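PDB 4Z0P: NAD-dependent dehydrogenase from Rhizobium meliloti, which reduces glyoxylate and hydroxypyruvate with NADPH as the hydride donor, as a dimeric member of the D-2-hydroxyacid dehydrogenase family. Local coordinates for residues A[108-113]-A[229-234]; A[115-120]-A[223-228]; A[247-252]-A[269-274]. One frame throughout, in Å; residues are numbered along the deposited sequence.

Contact 1 (A[108-113]-A[229-234]); sequences MMQCLL and VFINAG. With NDP (NADPH dihydro-nicotinamide-adenine-dinucleotide phosphate), chain H.
In the Rossmann-type coenzyme domain, helix 97-115 packs on one face of the seven-stranded parallel sheet, and here Gln110 and Cys111 of that helix settle on Ile231 of strand 229-232, a strand flanked by 196-199 and 255-258. The contact is small, buried and apolar. Ile231 sends both ends of its branched side chain to the helix: CD1 lies 4.0 Å from Gln110 CB, and CG2 is 4.1 Å from Gln110 CG. Cys111 SG comes to the same methyl, Ile231 CD1, at 4.1 Å. The division of labour follows from the first torsion of Ile231 (chi1 -65°), which sets CG1 anti to the carbonyl carbon and CG2 anti to the backbone N, spreading the two branches over the beginning of the glutamine chain.

Only the aliphatic part of Gln110 serves the strand. Its chain folds at chi2 (-42°) and carries the amide away from Ile231, where OE1 is hydrogen-bonded to Ser257 OG and NE2 to the backbone O of Trp106; bonds at both ends of the amide fix its rotation in a buried place. Beyond Cys111, Phe164 and Leu159 continue the packing, while Met108 and Leu112 look to the second subunit.

Past the strand's end the chain turns to the coenzyme. Asn232 OD1 accepts from Gly234 N at 2.9 Å, an Asx turn in which the N-H stands above the carbonyl plane, while Asn232 ND2 is hydrogen-bonded to Gln239 OE1. Between the two residues of this turn, Ala233 faces the nicotinamide end of NADPH: the carboxamide N7N donates to Ala233 O at 2.9 Å, and Gly234 O lies 3.6 Å from C2N of the nicotinamide ring.

Contact 2 (A[115-120]-A[223-228]); sequences LRQHRA and GPFGAP. With OXD (oxalic acid), chain D.
Phe225 meets the end of helix 97-115 at a Schellman motif, with Gln117 as the C-prime residue of positive phi and helix 118-126 starting directly after it. The partner segment, 223-228, is the loop leading into strand 229-232 of the Rossmann-type sheet. It opens with a type I turn from Gly223 to Gly226, closed by Gly226 N to Gly223 O at 3.0 Å, and the turn holds Phe225 out toward the helix end.

The phenyl ring then does all the touching. Leu115 O comes to the ring edge, near its plane, 3.4 Å from Phe225 CZ; the carbonyl's hydrogen bond comes from Gln135 NE2. Neighbouring CE1 lies 3.8 Å from Gln117 CG, which approaches obliquely; the Gln117 chain, extended beyond CG (chi2 -180°), runs past the ring with amide and ring planes 55° apart. Gln117 NE2 goes on to Gln135 OE1 and Ser134 O, and Pro136 packs on Phe225 as well.

Gly226, whose positive phi favours glycine, ends the turn, and Ala227 leads on to Pro228, which packs on Leu219 and Arg221. On the new helix, away from Phe225, His118 and Arg119 bind an oxalate at the dimer interface, joined there by the same two residues of the second subunit: His118 NE2 donates to oxalate O5 at 2.8 Å, nearly straight at 166°, and Arg119 NE to O6 at 3.1 Å.

Contact 3 (A[247-252]-A[269-274]); sequences CLDSGV and ESRFWD
Asp249 and Arg271 meet head-on in a two-pronged salt bridge. Arg271 grips the carboxylate end-on, NH2 to Asp249 OD1 at 2.9 Å and NH1 to Asp249 OD2 at 2.9 Å. Both bonds come in on the syn side of the carboxylate, OD1 offering its syn lone pair, and both oxygens lie close to the guanidinium plane, although the two flat groups are twisted 31° against each other. The pairing fixes the rotation of both ends. A bend at chi3 (61°) turns the guanidinium to meet the aspartate, and the Arg271 side chain also packs on Leu245.

The bridge ties the end of helix 241-250 to the connection between strands 255-258 and 278-280 in the Rossmann-type sheet. Within that connection is an ST turn: Ser270 OG accepts from Phe272 N at 3.1 Å. Further in, Leu248 presents CD1 to the edge of the Phe272 ring, 4.5 Å from CE1, a loose apolar touch. Phe272 is buried, packing along the same helix on Glu241, Ile244 and Leu245 and on Val280 of the last strand. Trp273 stacks its ring on His128 of the second subunit, while Trp273 NE1 is hydrogen-bonded to Ser267 O of its own chain.

Overall arrangement
From loop 223-228 through strand 229-232 to helix 241-250 the chain visits all three contacts in turn. Contacts 1 and 2 also join on the helical side, where Leu113 O lies 3.1 Å from His118 N, a probable hydrogen bond; their centres are 12 Å apart. Contact 3 lies about 16 Å, centre to centre, from each of the others and touches contact 2 through Pro228 CD and Val252 O at 3.2 Å. Contact 1 alone reaches the coenzyme, and Gln110 is about 7 Å from Asp259, which binds NADPH, side chain to side chain. All three approach the second subunit; segment 115-120 binds the interface oxalate, distinct from the one in the pocket with Arg235 and His283.

Contact 1 (A[108-113]-A[229-234])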
loop_
_atom_site.group_PDB
_atom_site.type_symbol
_atom_site.label_atom_id
_atom_site.label_comp_id
_atom_site.label_asym_id
_atom_site.label_seq_id
_atom_site.Cartn_x
_atom_site.Cartn_y
_atom_site.Cartn_z
ATOM N N MET A 108 -1.793 4.018 3.836
ATOM C CA MET A 108 -1.423 3.717 2.449
ATOM C C MET A 108 -2.022 2.389 2.028
ATOM O O MET A 108 -2.566 2.277 0.918
ATOM C CB MET A 108 0.100 3.657 2.321
ATOM C CG MET A 108 0.615 3.342 0.907
ATOM S SD MET A 108 0.196 4.622 -0.311
ATOM C CE MET A 108 1.210 5.958 0.336
ATOM N N MET A 109 -1.936 1.378 2.894
ATOM C CA MET A 109 -2.500 0.066 2.539
ATOM C C MET A 109 -3.994 0.169 2.251
ATOM O O MET A 109 -4.477 -0.400 1.269
ATOM C CB MET A 109 -2.242 -0.965 3.618
ATOM C CG MET A 109 -2.667 -2.351 3.191
ATOM S SD MET A 109 -2.127 -3.617 4.376
ATOM C CE MET A 109 -3.147 -3.182 5.703
ATOM N N GLN A 110 -4.731 0.890 3.101
ATOM C CA GLN A 110 -6.179 0.980 2.873
ATOM C C GLN A 110 -6.479 1.720 1.579
ATOM O O GLN A 110 -7.361 1.326 0.815
ATOM C CB GLN A 110 -6.896 1.716 3.995
ATOM C CG GLN A 110 -6.644 1.188 5.389
ATOM C CD GLN A 110 -6.645 -0.310 5.487
ATOM O OE1 GLN A 110 -7.567 -0.986 5.014
ATOM N NE2 GLN A 110 -5.600 -0.857 6.107
ATOM N N CYS A 111 -5.790 2.835 1.351
ATOM C CA CYS A 111 -6.059 3.593 0.118
ATOM C C CYS A 111 -5.752 2.731 -1.129
ATOM O O CYS A 111 -6.473 2.810 -2.120
ATOM C CB CYS A 111 -5.282 4.908 0.089
ATOM S SG CYS A 111 -5.915 6.081 1.342
ATOM N N LEU A 112 -4.685 1.929 -1.092
ATOM C CA LEU A 112 -4.381 1.044 -2.207
ATOM C C LEU A 112 -5.365 -0.104 -2.351
ATOM O O LEU A 112 -5.789 -0.419 -3.494
ATOM C CB LEU A 112 -2.944 0.541 -2.136
ATOM C CG LEU A 112 -1.868 1.604 -2.331
ATOM C CD1 LEU A 112 -0.485 1.038 -2.022
ATOM C CD2 LEU A 112 -1.907 2.238 -3.714
ATOM N N LEU A 113 -5.770 -0.703 -1.236
ATOM C CA LEU A 113 -6.763 -1.797 -1.273
ATOM C C LEU A 113 -8.050 -1.323 -1.930
ATOM O O LEU A 113 -8.633 -2.030 -2.756
ATOM C CB LEU A 113 -7.058 -2.308 0.134
ATOM C CG LEU A 113 -6.021 -3.214 0.821
ATOM C CD1 LEU A 113 -6.433 -3.384 2.278
ATOM C CD2 LEU A 113 -6.005 -4.551 0.121
ATOM N N VAL A 229 -15.465 6.141 -0.084
ATOM C CA VAL A 229 -14.988 5.198 0.920
ATOM C C VAL A 229 -14.643 5.915 2.218
ATOM O O VAL A 229 -14.140 7.040 2.199
ATOM C CB VAL A 229 -13.725 4.486 0.370
ATOM C CG1 VAL A 229 -13.048 3.602 1.397
ATOM C CG2 VAL A 229 -14.146 3.658 -0.839
ATOM N N PHE A 230 -14.905 5.253 3.344
ATOM C CA PHE A 230 -14.586 5.778 4.671
ATOM C C PHE A 230 -13.524 4.925 5.342
ATOM O O PHE A 230 -13.692 3.705 5.503
ATOM C CB PHE A 230 -15.831 5.791 5.553
ATOM C CG PHE A 230 -15.581 6.259 6.960
ATOM C CD1 PHE A 230 -14.924 7.468 7.207
ATOM C CD2 PHE A 230 -16.022 5.527 8.045
ATOM C CE1 PHE A 230 -14.717 7.924 8.510
ATOM C CE2 PHE A 230 -15.816 5.979 9.351
ATOM C CZ PHE A 230 -15.164 7.179 9.585
ATOM N N ILE A 231 -12.454 5.581 5.785
ATOM C CA ILE A 231 -11.313 4.900 6.406
ATOM C C ILE A 231 -11.055 5.585 7.734
ATOM O O ILE A 231 -10.824 6.815 7.769
ATOM C CB ILE A 231 -10.075 5.027 5.509
ATOM C CG1 ILE A 231 -10.293 4.280 4.189
ATOM C CG2 ILE A 231 -8.796 4.572 6.230
ATOM C CD1 ILE A 231 -9.354 4.766 3.109
ATOM N N ASN A 232 -11.179 4.849 8.838
ATOM C CA ASN A 232 -10.943 5.460 10.153
ATOM C C ASN A 232 -9.923 4.726 10.991
ATOM O O ASN A 232 -10.072 3.531 11.260
ATOM C CB ASN A 232 -12.241 5.592 10.954
ATOM C CG ASN A 232 -12.094 6.483 12.200
ATOM O OD1 ASN A 232 -11.145 7.262 12.347
ATOM N ND2 ASN A 232 -13.060 6.387 13.081
ATOM N N ALA A 233 -8.882 5.440 11.394
ATOM C CA ALA A 233 -7.912 4.923 12.360
ATOM C C ALA A 233 -7.646 5.895 13.492
ATOM O O ALA A 233 -6.611 5.782 14.177
ATOM C CB ALA A 233 -6.604 4.544 11.673
ATOM N N GLY A 234 -8.586 6.805 13.724
ATOM C CA GLY A 234 -8.511 7.719 14.855
ATOM C C GLY A 234 -9.054 7.058 16.103
ATOM O O GLY A 234 -8.335 6.317 16.805
HETATM P PA NDP H . -2.237 15.459 16.726
HETATM O O1A NDP H . -2.623 16.136 18.032
HETATM O O2A NDP H . -0.857 15.696 16.210
HETATM O O5B NDP H . -3.280 15.958 15.644
HETATM C C5B NDP H . -4.667 16.078 15.878
HETATM C C4B NDP H . -5.275 16.811 14.713
HETATM O O4B NDP H . -6.689 16.770 14.887
HETATM C C3B NDP H . -4.888 18.286 14.629
HETATM O O3B NDP H . -4.766 18.622 13.252
HETATM C C2B NDP H . -6.077 18.987 15.249
HETATM O O2B NDP H . -6.300 20.306 14.790
HETATM C C1B NDP H . -7.186 18.092 14.763
HETATM N N9A NDP H . -8.395 18.299 15.577
HETATM C C8A NDP H . -8.628 18.011 16.873
HETATM N N7A NDP H . -9.835 18.335 17.278
HETATM C C5A NDP H . -10.422 18.870 16.166
HETATM C C6A NDP H . -11.693 19.429 15.926
HETATM N N6A NDP H . -12.651 19.502 16.880
HETATM N N1A NDP H . -11.971 19.892 14.675
HETATM C C2A NDP H . -11.020 19.817 13.732
HETATM N N3A NDP H . -9.784 19.321 13.847
HETATM C C4A NDP H . -9.550 18.849 15.099
HETATM O O3 NDP H . -2.575 13.899 16.973
HETATM P PN NDP H . -1.842 12.709 16.148
HETATM O O1N NDP H . -1.850 13.011 14.688
HETATM O O2N NDP H . -0.558 12.343 16.804
HETATM O O5D NDP H . -2.848 11.535 16.526
HETATM C C5D NDP H . -4.192 11.611 16.093
HETATM C C4D NDP H . -5.029 10.521 16.745
HETATM O O4D NDP H . -4.771 9.257 16.129
HETATM C C3D NDP H . -4.760 10.238 18.216
HETATM O O3D NDP H . -5.414 11.213 19.053
HETATM C C2D NDP H . -5.291 8.838 18.452
HETATM O O2D NDP H . -6.668 8.884 18.867
HETATM C C1D NDP H . -5.211 8.245 17.021
HETATM N N1N NDP H . -4.302 7.101 16.931
HETATM C C2N NDP H . -4.775 5.838 16.594
HETATM C C3N NDP H . -3.943 4.765 16.485
HETATM C C7N NDP H . -4.393 3.428 15.976
HETATM O O7N NDP H . -3.646 2.449 16.172
HETATM N N7N NDP H . -5.552 3.310 15.365
HETATM C C4N NDP H . -2.502 4.930 16.796
HETATM C C5N NDP H . -2.088 6.307 17.166
HETATM C C6N NDP H . -2.942 7.313 17.201
HETATM P P2B NDP H . -5.356 21.523 15.259
HETATM O O1X NDP H . -4.063 21.283 14.522
HETATM O O2X NDP H . -6.125 22.726 14.743
HETATM O O3X NDP H . -5.244 21.443 16.736
#

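Contact 2 (A[115-120]-A[223-228])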
loop_
_atom_site.group_PDB
_atom_site.type_symbol
_atom_site.label_atom_id
_atom_site.label_comp_id
_atom_site.label_asym_id
_atom_site.label_seq_id
_atom_site.Cartn_x
_atom_site.Cartn_y
_atom_site.Cartn_z
ATOM N N LEU A 115 -8.407 1.560 -3.903
ATOM C CA LEU A 115 -8.100 1.998 -5.270
ATOM C C LEU A 115 -8.023 0.825 -6.220
ATOM O O LEU A 115 -8.586 0.854 -7.315
ATOM C CB LEU A 115 -6.776 2.735 -5.324
ATOM C CG LEU A 115 -6.229 3.116 -6.721
ATOM C CD1 LEU A 115 -7.127 4.178 -7.355
ATOM C CD2 LEU A 115 -4.774 3.550 -6.623
ATOM N N ARG A 116 -7.289 -0.191 -5.797
ATOM C CA ARG A 116 -6.980 -1.327 -6.662
ATOM C C ARG A 116 -8.023 -2.463 -6.591
ATOM O O ARG A 116 -7.803 -3.550 -7.094
ATOM C CB ARG A 116 -5.566 -1.823 -6.373
ATOM C CG ARG A 116 -4.456 -0.799 -6.628
ATOM C CD ARG A 116 -4.404 -0.221 -8.048
ATOM N NE ARG A 116 -4.065 -1.299 -8.959
ATOM C CZ ARG A 116 -2.944 -1.402 -9.673
ATOM N NH1 ARG A 116 -2.051 -0.430 -9.720
ATOM N NH2 ARG A 116 -2.747 -2.506 -10.375
ATOM N N GLN A 117 -9.183 -2.170 -6.034
ATOM C CA GLN A 117 -10.370 -3.037 -6.132
ATOM C C GLN A 117 -10.049 -4.433 -5.618
ATOM O O GLN A 117 -10.452 -5.456 -6.175
ATOM C CB GLN A 117 -10.880 -3.085 -7.575
ATOM C CG GLN A 117 -11.141 -1.703 -8.119
ATOM C CD GLN A 117 -11.649 -1.715 -9.532
ATOM O OE1 GLN A 117 -12.853 -1.847 -9.771
ATOM N NE2 GLN A 117 -10.740 -1.572 -10.482
ATOM N N HIS A 118 -9.340 -4.459 -4.496
ATOM C CA HIS A 118 -8.856 -5.724 -3.950
ATOM C C HIS A 118 -9.979 -6.685 -3.635
ATOM O O HIS A 118 -9.883 -7.871 -3.974
ATOM C CB HIS A 118 -7.998 -5.481 -2.717
ATOM C CG HIS A 118 -7.500 -6.738 -2.099
ATOM N ND1 HIS A 118 -6.535 -7.519 -2.701
ATOM C CD2 HIS A 118 -7.830 -7.364 -0.946
ATOM C CE1 HIS A 118 -6.274 -8.555 -1.926
ATOM N NE2 HIS A 118 -7.044 -8.485 -0.854
ATOM N N ARG A 119 -11.059 -6.195 -3.018
ATOM C CA ARG A 119 -12.173 -7.100 -2.703
ATOM C C ARG A 119 -12.856 -7.684 -3.953
ATOM O O ARG A 119 -13.192 -8.870 -3.967
ATOM C CB ARG A 119 -13.161 -6.495 -1.704
ATOM C CG ARG A 119 -12.640 -6.593 -0.254
ATOM C CD ARG A 119 -12.824 -7.986 0.382
ATOM N NE ARG A 119 -12.308 -8.113 1.760
ATOM C CZ ARG A 119 -12.909 -7.604 2.842
ATOM N NH1 ARG A 119 -14.029 -6.919 2.719
ATOM N NH2 ARG A 119 -12.393 -7.778 4.050
ATOM N N ALA A 120 -12.997 -6.889 -5.001
ATOM C CA ALA A 120 -13.512 -7.396 -6.280
ATOM C C ALA A 120 -12.643 -8.495 -6.864
ATOM O O ALA A 120 -13.150 -9.525 -7.291
ATOM C CB ALA A 120 -13.698 -6.268 -7.276
ATOM N N GLY A 223 -16.035 10.609 -8.200
ATOM C CA GLY A 223 -14.797 9.891 -8.388
ATOM C C GLY A 223 -15.006 8.666 -9.252
ATOM O O GLY A 223 -16.126 8.380 -9.684
ATOM N N PRO A 224 -13.922 7.920 -9.489
ATOM C CA PRO A 224 -13.960 6.836 -10.489
ATOM C C PRO A 224 -14.866 5.671 -10.117
ATOM O O PRO A 224 -15.265 4.930 -10.997
ATOM C CB PRO A 224 -12.487 6.383 -10.613
ATOM C CG PRO A 224 -11.729 7.094 -9.558
ATOM C CD PRO A 224 -12.577 8.159 -8.935
ATOM N N PHE A 225 -15.210 5.520 -8.843
ATOM C CA PHE A 225 -16.092 4.451 -8.409
ATOM C C PHE A 225 -17.530 4.919 -8.207
ATOM O O PHE A 225 -18.398 4.113 -7.916
ATOM C CB PHE A 225 -15.551 3.846 -7.124
ATOM C CG PHE A 225 -14.144 3.348 -7.263
ATOM C CD1 PHE A 225 -13.868 2.289 -8.104
ATOM C CD2 PHE A 225 -13.099 3.985 -6.612
ATOM C CE1 PHE A 225 -12.556 1.833 -8.264
ATOM C CE2 PHE A 225 -11.798 3.553 -6.774
ATOM C CZ PHE A 225 -11.527 2.473 -7.595
ATOM N N GLY A 226 -17.770 6.218 -8.328
ATOM C CA GLY A 226 -19.122 6.759 -8.163
ATOM C C GLY A 226 -19.680 6.773 -6.756
ATOM O O GLY A 226 -20.846 7.090 -6.563
ATOM N N ALA A 227 -18.860 6.423 -5.773
ATOM C CA ALA A 227 -19.282 6.344 -4.388
ATOM C C ALA A 227 -18.032 6.445 -3.516
ATOM O O ALA A 227 -17.004 5.883 -3.854
ATOM C CB ALA A 227 -19.994 5.024 -4.106
ATOM N N PRO A 228 -18.130 7.162 -2.412
ATOM C CA PRO A 228 -16.959 7.346 -1.556
ATOM C C PRO A 228 -16.673 6.147 -0.639
ATOM O O PRO A 228 -17.534 5.291 -0.418
ATOM C CB PRO A 228 -17.364 8.575 -0.723
ATOM C CG PRO A 228 -18.857 8.441 -0.595
ATOM C CD PRO A 228 -19.291 7.921 -1.920
HETATM C C1 OXD D . -8.178 -10.954 1.452
HETATM C C2 OXD D . -9.296 -10.027 1.423
HETATM O O3 OXD D . -8.326 -12.066 1.990
HETATM O O4 OXD D . -9.085 -8.827 1.677
HETATM O O5 OXD D . -7.099 -10.599 0.937
HETATM O O6 OXD D . -10.434 -10.447 1.147
#

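Contact 3 (A[247-252]-A[269-274])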
loop_
_atom_site.group_PDB
_atom_site.type_symbol
_atom_site.label_atom_id
_atom_site.label_comp_id
_atom_site.label_asym_id
_atom_site.label_seq_id
_atom_site.Cartn_x
_atom_site.Cartn_y
_atom_site.Cartn_z
ATOM N N CYS A 247 -25.301 3.226 5.445
ATOM C CA CYS A 247 -24.722 3.786 4.235
ATOM C C CYS A 247 -24.021 2.752 3.372
ATOM O O CYS A 247 -24.038 2.878 2.152
ATOM C CB CYS A 247 -23.768 4.918 4.567
ATOM S SG CYS A 247 -24.629 6.398 5.153
ATOM N N LEU A 248 -23.392 1.746 3.976
ATOM C CA LEU A 248 -22.864 0.633 3.201
ATOM C C LEU A 248 -23.975 -0.169 2.534
ATOM O O LEU A 248 -23.871 -0.567 1.357
ATOM C CB LEU A 248 -21.999 -0.279 4.087
ATOM C CG LEU A 248 -20.669 0.328 4.543
ATOM C CD1 LEU A 248 -20.110 -0.425 5.743
ATOM C CD2 LEU A 248 -19.654 0.374 3.392
ATOM N N ASP A 249 -25.046 -0.413 3.288
ATOM C CA ASP A 249 -26.194 -1.163 2.754
ATOM C C ASP A 249 -26.835 -0.465 1.545
ATOM O O ASP A 249 -27.224 -1.111 0.583
ATOM C CB ASP A 249 -27.230 -1.403 3.854
ATOM C CG ASP A 249 -26.817 -2.489 4.825
ATOM O OD1 ASP A 249 -25.849 -3.238 4.582
ATOM O OD2 ASP A 249 -27.475 -2.597 5.851
ATOM N N SER A 250 -26.939 0.847 1.601
ATOM C CA SER A 250 -27.611 1.613 0.564
ATOM C C SER A 250 -26.689 1.964 -0.593
ATOM O O SER A 250 -27.169 2.308 -1.653
ATOM C CB SER A 250 -28.164 2.905 1.147
ATOM O OG SER A 250 -27.114 3.788 1.471
ATOM N N GLY A 251 -25.378 1.916 -0.370
ATOM C CA GLY A 251 -24.409 2.290 -1.376
ATOM C C GLY A 251 -23.927 3.723 -1.269
ATOM O O GLY A 251 -23.078 4.132 -2.073
ATOM N N VAL A 252 -24.413 4.476 -0.284
ATOM C CA VAL A 252 -23.904 5.827 -0.004
ATOM C C VAL A 252 -22.394 5.752 0.276
ATOM O O VAL A 252 -21.634 6.593 -0.191
ATOM C CB VAL A 252 -24.663 6.530 1.134
ATOM C CG1 VAL A 252 -23.949 7.807 1.548
ATOM C CG2 VAL A 252 -26.084 6.885 0.670
ATOM N N GLU A 269 -20.696 -10.388 17.474
ATOM C CA GLU A 269 -21.982 -10.346 16.775
ATOM C C GLU A 269 -22.067 -9.191 15.755
ATOM O O GLU A 269 -23.068 -9.046 15.056
ATOM C CB GLU A 269 -23.116 -10.252 17.803
ATOM C CG GLU A 269 -23.042 -11.320 18.889
ATOM C CD GLU A 269 -22.937 -12.723 18.334
ATOM O OE1 GLU A 269 -23.662 -13.029 17.363
ATOM O OE2 GLU A 269 -22.136 -13.528 18.867
ATOM N N SER A 270 -21.012 -8.376 15.644
ATOM C CA SER A 270 -21.030 -7.224 14.726
ATOM C C SER A 270 -21.171 -7.663 13.282
ATOM O O SER A 270 -20.548 -8.621 12.855
ATOM C CB SER A 270 -19.758 -6.365 14.866
ATOM O OG SER A 270 -19.771 -5.266 13.958
ATOM N N ARG A 271 -21.974 -6.928 12.520
ATOM C CA ARG A 271 -22.026 -7.128 11.080
ATOM C C ARG A 271 -20.711 -6.825 10.362
ATOM O O ARG A 271 -20.504 -7.330 9.263
ATOM C CB ARG A 271 -23.134 -6.274 10.472
ATOM C CG ARG A 271 -24.537 -6.764 10.839
ATOM C CD ARG A 271 -25.577 -5.936 10.098
ATOM N NE ARG A 271 -25.395 -6.083 8.653
ATOM C CZ ARG A 271 -25.746 -5.192 7.726
ATOM N NH1 ARG A 271 -26.299 -4.039 8.063
ATOM N NH2 ARG A 271 -25.527 -5.469 6.443
ATOM N N PHE A 272 -19.839 -6.012 10.955
ATOM C CA PHE A 272 -18.663 -5.541 10.227
ATOM C C PHE A 272 -17.736 -6.688 9.816
ATOM O O PHE A 272 -17.084 -6.596 8.792
ATOM C CB PHE A 272 -17.871 -4.511 11.013
ATOM C CG PHE A 272 -18.526 -3.166 11.119
ATOM C CD1 PHE A 272 -18.860 -2.440 9.972
ATOM C CD2 PHE A 272 -18.761 -2.603 12.345
ATOM C CE1 PHE A 272 -19.419 -1.201 10.071
ATOM C CE2 PHE A 272 -19.351 -1.360 12.463
ATOM C CZ PHE A 272 -19.699 -0.665 11.320
ATOM N N TRP A 273 -17.667 -7.754 10.616
ATOM C CA TRP A 273 -16.765 -8.859 10.324
ATOM C C TRP A 273 -17.008 -9.489 8.954
ATOM O O TRP A 273 -16.063 -9.965 8.324
ATOM C CB TRP A 273 -16.863 -9.946 11.380
ATOM C CG TRP A 273 -16.528 -9.549 12.810
ATOM C CD1 TRP A 273 -17.399 -9.430 13.853
ATOM C CD2 TRP A 273 -15.229 -9.298 13.352
ATOM N NE1 TRP A 273 -16.731 -9.116 15.000
ATOM C CE2 TRP A 273 -15.394 -9.023 14.734
ATOM C CE3 TRP A 273 -13.947 -9.269 12.813
ATOM C CZ2 TRP A 273 -14.329 -8.735 15.567
ATOM C CZ3 TRP A 273 -12.871 -8.994 13.658
ATOM C CH2 TRP A 273 -13.062 -8.731 15.012
ATOM N N ASP A 274 -18.267 -9.560 8.538
ATOM C CA ASP A 274 -18.666 -10.299 7.333
ATOM C C ASP A 274 -19.033 -9.423 6.142
ATOM O O ASP A 274 -19.510 -9.953 5.142
ATOM C CB ASP A 274 -19.890 -11.175 7.635
ATOM C CG ASP A 274 -19.601 -12.307 8.610
ATOM O OD1 ASP A 274 -18.468 -12.811 8.664
ATOM O OD2 ASP A 274 -20.557 -12.719 9.303
#